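Uncharacterized protein (Ruminococcus gnavus, PDB 4QAN) is of unknown function but adopts a cystatin-like fold as a divergent member of the NTF2-like superfamily, and has been seen to bind magnesium. Local coordinates at residues 33-38 against 144-149; 107-112 against 153-158. One frame throughout, in Å; residues are numbered along the deposited sequence.

Contact 1: residues 33-38 against 144-149; sequences YMLSAL and LEIYVK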
loop_
_atom_site.group_PDB
_atom_site.type_symbol
_atom_site.label_atom_id
_atom_site.label_comp_id
_atom_site.label_asym_id
_atom_site.label_seq_id
_atom_site.Cartn_x
_atom_site.Cartn_y
_atom_site.Cartn_z
ATOM N N TYR A 33 -20.007 10.001 -5.727
ATOM C CA TYR A 33 -19.714 8.581 -5.865
ATOM C C TYR A 33 -19.095 8.085 -4.570
ATOM O O TYR A 33 -19.510 7.063 -4.030
ATOM C CB TYR A 33 -18.760 8.345 -7.047
ATOM C CG TYR A 33 -18.290 6.904 -7.212
ATOM C CD1 TYR A 33 -17.083 6.473 -6.672
ATOM C CD2 TYR A 33 -19.053 5.971 -7.922
ATOM C CE1 TYR A 33 -16.657 5.160 -6.836
ATOM C CE2 TYR A 33 -18.627 4.650 -8.079
ATOM C CZ TYR A 33 -17.433 4.251 -7.535
ATOM O OH TYR A 33 -17.021 2.934 -7.687
HETATM N N MSE A 34 -18.121 8.821 -4.053
HETATM C CA MSE A 34 -17.443 8.398 -2.823
HETATM C C MSE A 34 -18.390 8.493 -1.662
HETATM O O MSE A 34 -18.395 7.623 -0.797
HETATM C CB MSE A 34 -16.172 9.212 -2.623
HETATM C CG MSE A 34 -15.357 8.787 -1.413
HETATM SE SE MSE A 34 -14.691 6.962 -1.660
HETATM C CE MSE A 34 -13.385 7.284 -3.094
ATOM N N LEU A 35 -19.205 9.538 -1.627
ATOM C CA LEU A 35 -20.187 9.692 -0.560
ATOM C C LEU A 35 -21.222 8.560 -0.562
ATOM O O LEU A 35 -21.569 8.023 0.497
ATOM C CB LEU A 35 -20.881 11.041 -0.672
ATOM C CG LEU A 35 -19.995 12.247 -0.361
ATOM C CD1 LEU A 35 -20.693 13.527 -0.791
ATOM C CD2 LEU A 35 -19.651 12.304 1.115
ATOM N N SER A 36 -21.715 8.200 -1.744
ATOM C CA SER A 36 -22.604 7.042 -1.886
ATOM C C SER A 36 -21.965 5.751 -1.368
ATOM O O SER A 36 -22.597 4.976 -0.648
ATOM C CB SER A 36 -22.982 6.828 -3.344
ATOM O OG SER A 36 -23.644 5.590 -3.474
ATOM N N ALA A 37 -20.720 5.515 -1.767
ATOM C CA ALA A 37 -19.998 4.332 -1.319
ATOM C C ALA A 37 -20.037 4.252 0.196
ATOM O O ALA A 37 -20.392 3.212 0.747
ATOM C CB ALA A 37 -18.562 4.361 -1.809
ATOM N N LEU A 38 -19.687 5.361 0.853
ATOM C CA LEU A 38 -19.698 5.446 2.313
ATOM C C LEU A 38 -21.093 5.218 2.869
ATOM O O LEU A 38 -21.258 4.547 3.880
ATOM C CB LEU A 38 -19.176 6.803 2.784
ATOM C CG LEU A 38 -17.676 7.027 2.570
ATOM C CD1 LEU A 38 -17.346 8.502 2.446
ATOM C CD2 LEU A 38 -16.855 6.403 3.690
ATOM N N LEU A 144 -12.148 20.113 -1.606
ATOM C CA LEU A 144 -13.569 20.348 -1.391
ATOM C C LEU A 144 -13.947 20.197 0.062
ATOM O O LEU A 144 -13.449 19.312 0.757
ATOM C CB LEU A 144 -14.425 19.400 -2.237
ATOM C CG LEU A 144 -14.292 19.602 -3.753
ATOM C CD1 LEU A 144 -13.308 18.603 -4.341
ATOM C CD2 LEU A 144 -15.637 19.487 -4.453
ATOM N N GLU A 145 -14.814 21.098 0.510
ATOM C CA GLU A 145 -15.471 20.997 1.797
ATOM C C GLU A 145 -16.847 20.407 1.546
ATOM O O GLU A 145 -17.582 20.890 0.682
ATOM C CB GLU A 145 -15.630 22.377 2.427
ATOM C CG GLU A 145 -14.336 23.153 2.619
ATOM C CD GLU A 145 -14.578 24.515 3.246
ATOM O OE1 GLU A 145 -15.732 24.998 3.211
ATOM O OE2 GLU A 145 -13.615 25.105 3.779
ATOM N N ILE A 146 -17.202 19.379 2.308
ATOM C CA ILE A 146 -18.456 18.667 2.087
ATOM C C ILE A 146 -19.299 18.715 3.354
ATOM O O ILE A 146 -18.845 18.311 4.417
ATOM C CB ILE A 146 -18.182 17.209 1.674
ATOM C CG1 ILE A 146 -17.259 17.171 0.453
ATOM C CG2 ILE A 146 -19.472 16.457 1.377
ATOM C CD1 ILE A 146 -16.541 15.855 0.293
ATOM N N TYR A 147 -20.520 19.221 3.232
ATOM C CA TYR A 147 -21.440 19.299 4.359
ATOM C C TYR A 147 -22.497 18.213 4.215
ATOM O O TYR A 147 -23.254 18.192 3.245
ATOM C CB TYR A 147 -22.085 20.694 4.443
ATOM C CG TYR A 147 -21.064 21.793 4.651
ATOM C CD1 TYR A 147 -20.671 22.171 5.930
ATOM C CD2 TYR A 147 -20.461 22.430 3.566
ATOM C CE1 TYR A 147 -19.720 23.164 6.126
ATOM C CE2 TYR A 147 -19.508 23.423 3.750
ATOM C CZ TYR A 147 -19.140 23.788 5.033
ATOM O OH TYR A 147 -18.193 24.769 5.236
ATOM N N VAL A 148 -22.533 17.308 5.183
ATOM C CA VAL A 148 -23.512 16.232 5.192
ATOM C C VAL A 148 -24.322 16.252 6.479
ATOM O O VAL A 148 -23.989 16.976 7.412
ATOM C CB VAL A 148 -22.839 14.855 5.027
ATOM C CG1 VAL A 148 -22.026 14.823 3.738
ATOM C CG2 VAL A 148 -21.970 14.510 6.234
ATOM N N LYS A 149 -25.379 15.441 6.516
ATOM C CA LYS A 149 -26.278 15.364 7.665
ATOM C C LYS A 149 -26.595 13.912 8.024
ATOM O O LYS A 149 -26.927 13.117 7.142
ATOM C CB LYS A 149 -27.569 16.112 7.351
ATOM C CG LYS A 149 -28.675 15.894 8.367
ATOM C CD LYS A 149 -29.931 16.637 7.969
ATOM C CE LYS A 149 -31.063 16.350 8.935
ATOM N NZ LYS A 149 -32.307 17.040 8.509
#

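Contact 2: residues 107-112 against 153-158; sequences TEIPEI and QSYRLG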
loop_
_atom_site.group_PDB
_atom_site.type_symbol
_atom_site.label_atom_id
_atom_site.label_comp_id
_atom_site.label_asym_id
_atom_site.label_seq_id
_atom_site.Cartn_x
_atom_site.Cartn_y
_atom_site.Cartn_z
ATOM N N THR A 107 -16.376 5.158 11.114
ATOM C CA THR A 107 -16.420 5.130 12.571
ATOM C C THR A 107 -16.768 6.508 13.116
ATOM O O THR A 107 -17.650 6.636 13.952
ATOM C CB THR A 107 -15.065 4.679 13.158
ATOM O OG1 THR A 107 -14.893 3.283 12.925
ATOM C CG2 THR A 107 -14.982 4.936 14.666
ATOM N N GLU A 108 -16.072 7.534 12.638
ATOM C CA GLU A 108 -16.177 8.881 13.220
ATOM C C GLU A 108 -17.448 9.645 12.848
ATOM O O GLU A 108 -17.678 10.736 13.359
ATOM C CB GLU A 108 -14.946 9.717 12.852
ATOM C CG GLU A 108 -13.669 9.227 13.507
ATOM C CD GLU A 108 -13.752 9.222 15.020
ATOM O OE1 GLU A 108 -14.173 10.245 15.600
ATOM O OE2 GLU A 108 -13.395 8.195 15.634
ATOM N N ILE A 109 -18.249 9.087 11.948
ATOM C CA ILE A 109 -19.556 9.631 11.615
ATOM C C ILE A 109 -20.595 8.579 11.971
ATOM O O ILE A 109 -20.780 7.612 11.227
ATOM C CB ILE A 109 -19.683 9.961 10.125
ATOM C CG1 ILE A 109 -18.554 10.896 9.698
ATOM C CG2 ILE A 109 -21.045 10.583 9.838
ATOM C CD1 ILE A 109 -18.416 11.048 8.196
ATOM N N PRO A 110 -21.271 8.757 13.120
ATOM C CA PRO A 110 -22.256 7.764 13.535
ATOM C C PRO A 110 -23.475 7.799 12.606
ATOM O O PRO A 110 -23.889 8.889 12.173
ATOM C CB PRO A 110 -22.622 8.210 14.956
ATOM C CG PRO A 110 -22.421 9.692 14.945
ATOM C CD PRO A 110 -21.288 9.953 13.987
ATOM N N GLU A 111 -24.028 6.621 12.299
ATOM C CA GLU A 111 -25.160 6.504 11.375
ATOM C C GLU A 111 -24.797 7.124 10.029
ATOM O O GLU A 111 -25.534 7.955 9.500
ATOM C CB GLU A 111 -26.413 7.190 11.936
ATOM C CG GLU A 111 -26.822 6.755 13.332
ATOM C CD GLU A 111 -28.081 7.468 13.806
ATOM O OE1 GLU A 111 -28.085 8.720 13.861
ATOM O OE2 GLU A 111 -29.073 6.777 14.123
ATOM N N ILE A 112 -23.638 6.737 9.496
ATOM C CA ILE A 112 -23.206 7.200 8.173
ATOM C C ILE A 112 -24.159 6.656 7.096
ATOM O O ILE A 112 -24.290 7.236 6.028
ATOM C CB ILE A 112 -21.711 6.868 7.891
ATOM C CG1 ILE A 112 -21.282 7.424 6.530
ATOM C CG2 ILE A 112 -21.419 5.367 7.959
ATOM C CD1 ILE A 112 -19.803 7.709 6.433
ATOM N N GLN A 153 -27.614 15.480 13.340
ATOM C CA GLN A 153 -26.213 15.910 13.235
ATOM C C GLN A 153 -25.872 16.432 11.840
ATOM O O GLN A 153 -26.361 15.914 10.839
ATOM C CB GLN A 153 -25.252 14.751 13.565
ATOM C CG GLN A 153 -25.619 13.893 14.772
ATOM C CD GLN A 153 -25.946 14.714 16.002
ATOM O OE1 GLN A 153 -27.065 15.207 16.153
ATOM N NE2 GLN A 153 -24.973 14.852 16.899
ATOM N N SER A 154 -25.024 17.456 11.792
ATOM C CA SER A 154 -24.420 17.929 10.551
ATOM C C SER A 154 -22.899 17.834 10.706
ATOM O O SER A 154 -22.367 18.166 11.764
ATOM C CB SER A 154 -24.849 19.373 10.269
ATOM O OG SER A 154 -24.389 19.818 9.004
ATOM N N TYR A 155 -22.201 17.364 9.672
ATOM C CA TYR A 155 -20.727 17.295 9.702
ATOM C C TYR A 155 -20.110 17.927 8.454
ATOM O O TYR A 155 -20.750 17.988 7.400
ATOM C CB TYR A 155 -20.240 15.843 9.830
ATOM C CG TYR A 155 -20.881 15.054 10.949
ATOM C CD1 TYR A 155 -22.045 14.325 10.729
ATOM C CD2 TYR A 155 -20.327 15.037 12.223
ATOM C CE1 TYR A 155 -22.640 13.600 11.745
ATOM C CE2 TYR A 155 -20.915 14.315 13.248
ATOM C CZ TYR A 155 -22.069 13.598 13.002
ATOM O OH TYR A 155 -22.663 12.876 14.009
ATOM N N ARG A 156 -18.877 18.413 8.582
ATOM C CA ARG A 156 -18.107 18.874 7.430
ATOM C C ARG A 156 -17.005 17.861 7.155
ATOM O O ARG A 156 -16.356 17.378 8.086
ATOM C CB ARG A 156 -17.506 20.276 7.652
ATOM C CG ARG A 156 -16.557 20.720 6.536
ATOM C CD ARG A 156 -16.175 22.196 6.586
ATOM N NE ARG A 156 -15.569 22.594 7.856
ATOM C CZ ARG A 156 -14.327 22.296 8.241
ATOM N NH1 ARG A 156 -13.515 21.578 7.469
ATOM N NH2 ARG A 156 -13.891 22.713 9.423
ATOM N N LEU A 157 -16.803 17.530 5.884
ATOM C CA LEU A 157 -15.699 16.658 5.492
ATOM C C LEU A 157 -14.810 17.409 4.518
ATOM O O LEU A 157 -15.258 18.346 3.869
ATOM C CB LEU A 157 -16.216 15.377 4.843
ATOM C CG LEU A 157 -17.411 14.683 5.502
ATOM C CD1 LEU A 157 -18.073 13.719 4.531
ATOM C CD2 LEU A 157 -16.982 13.958 6.762
ATOM N N GLY A 158 -13.548 17.002 4.426
ATOM C CA GLY A 158 -12.629 17.577 3.453
ATOM C C GLY A 158 -12.048 16.496 2.574
ATOM O O GLY A 158 -11.302 15.657 3.055
#

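Contact 1: residues 33-38 against 144-149
No flat group takes part where Leu-35 meets Ile-146 and Val-148, so neither ring face nor ring edge enters this contact, which is made by methyl groups alone. The two rings nearby are turned to other work: Tyr-33 meets the ring of Phe-24 with the planes at about 45°, and Tyr-147 projects from the opposite face of the strand. The nearest approach runs from Leu-35 CD1 to Ile-146 CG2, at 3.8 Å. Ile-146 CG2 also comes within 4.2 Å of Leu-35 CD2, which places this one methyl near both branches of the leucine fork. The leucine and isoleucine side chains run past each other in opposite senses. Leu-35 CD1 lies anti to CA (chi2 168°), and this extended end carries the methyl across to the strand. Val-148 is held more lightly, its CG1 standing 4.3 Å from Leu-35 CD2. Leu-35 supplies all of the helix's share, about 48 Å² of the 95 Å² buried in all. Strand alternation supplies the other side, Ile-146 and Val-148 both facing helix 27-39. Around them, Leu-35 also touches Val-117 of strand 116-122, while Met-34, a selenomethionine, and Ile-146 both reach Phe-159 of strand 153-164. The helix thus packs against one face of the antiparallel sheet, as expected of a cystatin-like fold, with strand 140-150 running between those two strands.

Contact 2: residues 107-112 against 153-158
Ile-109 forms the tight part of this contact, reaching two strand residues with two different branches. Its CD1 comes to 3.5 Å from Leu-157 CD2, a close distance for two methyl groups, while its CG2 lies 3.9 Å from Tyr-155 CE1. The fork follows from chi1 of -55°, which sets CG2 anti to the backbone N and CG1 beside it; the extended second torsion then carries CD1 on to the leucine. Pro-110 continues the contact towards solvent. Its CD sits 3.2 Å from Tyr-155 OH and its CG 3.3 Å from the same oxygen, so the proline ring rests by the phenol end, yet the residue as a whole is exposed. Beyond it the packing thins: no side-chain atom of Gln-153 comes closer than 5.3 Å to residues 107-112. A serine in place of Tyr-155 would probably leave Ile-109 CG2 and the Pro-110 ring without their common support and open a gap beneath the turn. With no hydrogen bond or salt bridge crossing between the segments, about 203 Å² of buried surface implies that shape and mainly apolar contact, with the Tyr-155 hydroxyl oxygen set against proline carbons, hold the chain leaving helix 87-108 against strand 153-164.

Contacts 1 and 2 lie about 9 Å apart between centres, on the same antiparallel sheet. Their segments alternate along the chain: 33-38, 107-112, 144-149, 153-158, so the two pairings cross along the chain, each early segment meeting one of the two later strands. Strands 140-150 and 153-164 are consecutive neighbours, and Val-148 O lies 2.9 Å from Tyr-155 N, a probable hydrogen bond joining the contacts. They also meet on the helical side, where Leu-38 packs on Ile-112 and Leu-35 touches Leu-157. Together they place helix 27-39 and the loop that follows helix 87-108 against one sheet, separate from the mixed sheet formed by later strands such as 305-314.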